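Local coordinates for protein uncharacterized oxidoreductase yvaA (Bacillus subtilis subsp. subtilis, PDB 3GDO) that catalyses the reversible NADPH-dependent reduction of scyllo-inosose to scyllo-inositol and does not accept NADH in place of NADPH, at residues Asn124-Asp128 against Asn129-Thr133. Residues are numbered along the deposited sequence; the frame is centred on the assembly and turned at random.
Sequences NRRWD and NDFLT
F131 and L132, in the first turn of the helix that begins at N129, pack back against the backbone of the preceding 3-10 turn. The CB of F131 points at that turn, and a trans chi1 of -168° sets the ring beside R126, whose carbonyl O meets the ring edge near its plane, 3.5 Å from CD2. The same R126 O lies 3.4 Å from L132 CD2, a methyl that also reaches W127 CD1 at 4.2 Å. D128 is the N-cap residue, yet it is its backbone O, and not its carboxylate, that serves the helix, accepting an i to i+4 bond from L132 N (2.9 Å, 159° at the hydrogen). In contrast to this close packing of side chains on backbone, the carboxylate side is looser and holds two waters, although both aspartates are buried. There the carboxylates of D128 and D130 run side by side, planes 47° apart, with D128 OD2 and D130 OD1 4.2 Å from each other. The two waters bridge them, probably easing the repulsion, while D130 OD1 also takes F131 N through its anti lone pair and Y302 bonds D128 OD1. This link leads from strand 119-122, the edge strand of the parallel Rossmann sheet within this chain, into helix 129-139, with helix 174-190 against F131 and helix 303-315 against W127.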
loop_
_atom_site.group_PDB
_atom_site.type_symbol
_atom_site.label_atom_id
_atom_site.label_comp_id
_atom_site.label_asym_id
_atom_site.label_seq_id
_atom_site.Cartn_x
_atom_site.Cartn_y
_atom_site.Cartn_z
ATOM N N ASN B 124 12.438 20.468 1.928
ATOM C CA ASN B 124 12.258 20.779 3.329
ATOM C C ASN B 124 11.451 19.741 4.088
ATOM O O ASN B 124 11.449 19.792 5.300
ATOM C CB ASN B 124 11.689 22.188 3.544
ATOM C CG ASN B 124 10.267 22.343 3.044
ATOM O OD1 ASN B 124 9.854 21.727 2.075
ATOM N ND2 ASN B 124 9.511 23.197 3.717
ATOM N N ARG B 125 10.782 18.811 3.387
ATOM C CA ARG B 125 10.050 17.733 4.088
ATOM C C ARG B 125 10.978 16.802 4.857
ATOM O O ARG B 125 10.491 15.921 5.565
ATOM C CB ARG B 125 9.156 16.872 3.146
ATOM C CG ARG B 125 7.971 17.549 2.454
ATOM C CD ARG B 125 7.719 18.933 2.918
ATOM N NE ARG B 125 6.398 19.390 2.527
ATOM C CZ ARG B 125 6.138 20.564 1.950
ATOM N NH1 ARG B 125 7.109 21.423 1.650
ATOM N NH2 ARG B 125 4.885 20.883 1.664
ATOM N N ARG B 126 12.300 16.963 4.733
ATOM C CA ARG B 126 13.196 16.264 5.648
ATOM C C ARG B 126 13.069 16.855 7.057
ATOM O O ARG B 126 13.572 16.265 7.997
ATOM C CB ARG B 126 14.660 16.315 5.228
ATOM C CG ARG B 126 14.992 15.624 3.909
ATOM C CD ARG B 126 16.489 15.725 3.633
ATOM N NE ARG B 126 16.790 15.364 2.257
ATOM C CZ ARG B 126 18.005 15.378 1.717
ATOM N NH1 ARG B 126 19.086 15.735 2.430
ATOM N NH2 ARG B 126 18.144 15.047 0.441
ATOM N N TRP B 127 12.451 18.024 7.190
ATOM C CA TRP B 127 12.215 18.621 8.545
ATOM C C TRP B 127 10.723 18.682 8.940
ATOM O O TRP B 127 10.331 19.465 9.821
ATOM C CB TRP B 127 12.986 19.972 8.731
ATOM C CG TRP B 127 14.507 19.758 8.592
ATOM C CD1 TRP B 127 15.419 19.480 9.605
ATOM C CD2 TRP B 127 15.259 19.752 7.369
ATOM N NE1 TRP B 127 16.672 19.285 9.071
ATOM C CE2 TRP B 127 16.605 19.454 7.706
ATOM C CE3 TRP B 127 14.913 19.928 6.014
ATOM C CZ2 TRP B 127 17.606 19.354 6.747
ATOM C CZ3 TRP B 127 15.914 19.834 5.057
ATOM C CH2 TRP B 127 17.250 19.563 5.432
ATOM N N ASP B 128 9.897 17.849 8.287
ATOM C CA ASP B 128 8.509 17.589 8.709
ATOM C C ASP B 128 8.515 16.846 10.053
ATOM O O ASP B 128 9.415 16.019 10.307
ATOM C CB ASP B 128 7.768 16.722 7.675
ATOM C CG ASP B 128 7.145 17.532 6.557
ATOM O OD1 ASP B 128 7.433 18.741 6.437
ATOM O OD2 ASP B 128 6.327 16.963 5.776
ATOM N N ASN B 129 7.539 17.154 10.923
ATOM C CA ASN B 129 7.488 16.465 12.224
ATOM C C ASN B 129 7.571 14.938 12.146
ATOM O O ASN B 129 8.421 14.316 12.799
ATOM C CB ASN B 129 6.318 16.944 13.118
ATOM C CG ASN B 129 4.959 17.061 12.400
ATOM O OD1 ASN B 129 4.647 16.392 11.377
ATOM N ND2 ASN B 129 4.127 17.912 12.963
ATOM N N ASP B 130 6.705 14.332 11.327
ATOM C CA ASP B 130 6.638 12.874 11.239
ATOM C C ASP B 130 7.975 12.280 10.814
ATOM O O ASP B 130 8.471 11.321 11.440
ATOM C CB ASP B 130 5.480 12.412 10.321
ATOM C CG ASP B 130 5.336 13.253 9.038
ATOM O OD1 ASP B 130 6.351 13.825 8.558
ATOM O OD2 ASP B 130 4.195 13.338 8.482
ATOM N N PHE B 131 8.567 12.847 9.759
ATOM C CA PHE B 131 9.846 12.361 9.279
ATOM C C PHE B 131 10.951 12.517 10.336
ATOM O O PHE B 131 11.772 11.629 10.510
ATOM C CB PHE B 131 10.241 13.017 7.955
ATOM C CG PHE B 131 11.403 12.344 7.285
ATOM C CD1 PHE B 131 11.273 11.086 6.745
ATOM C CD2 PHE B 131 12.629 12.976 7.190
ATOM C CE1 PHE B 131 12.344 10.455 6.148
ATOM C CE2 PHE B 131 13.715 12.359 6.604
ATOM C CZ PHE B 131 13.574 11.097 6.062
ATOM N N LEU B 132 10.931 13.613 11.072
ATOM C CA LEU B 132 11.916 13.815 12.108
ATOM C C LEU B 132 11.747 12.738 13.161
ATOM O O LEU B 132 12.746 12.205 13.660
ATOM C CB LEU B 132 11.800 15.219 12.731
ATOM C CG LEU B 132 12.382 16.362 11.872
ATOM C CD1 LEU B 132 12.282 17.667 12.656
ATOM C CD2 LEU B 132 13.850 16.080 11.405
ATOM N N THR B 133 10.487 12.433 13.483
ATOM C CA THR B 133 10.156 11.403 14.481
ATOM C C THR B 133 10.729 10.039 14.080
ATOM O O THR B 133 11.432 9.412 14.876
ATOM C CB THR B 133 8.659 11.336 14.689
ATOM O OG1 THR B 133 8.184 12.656 14.980
ATOM C CG2 THR B 133 8.263 10.317 15.804
HETATM O O HOH W 1 3.904 15.383 6.680
HETATM O O HOH W 2 6.671 14.221 5.709
#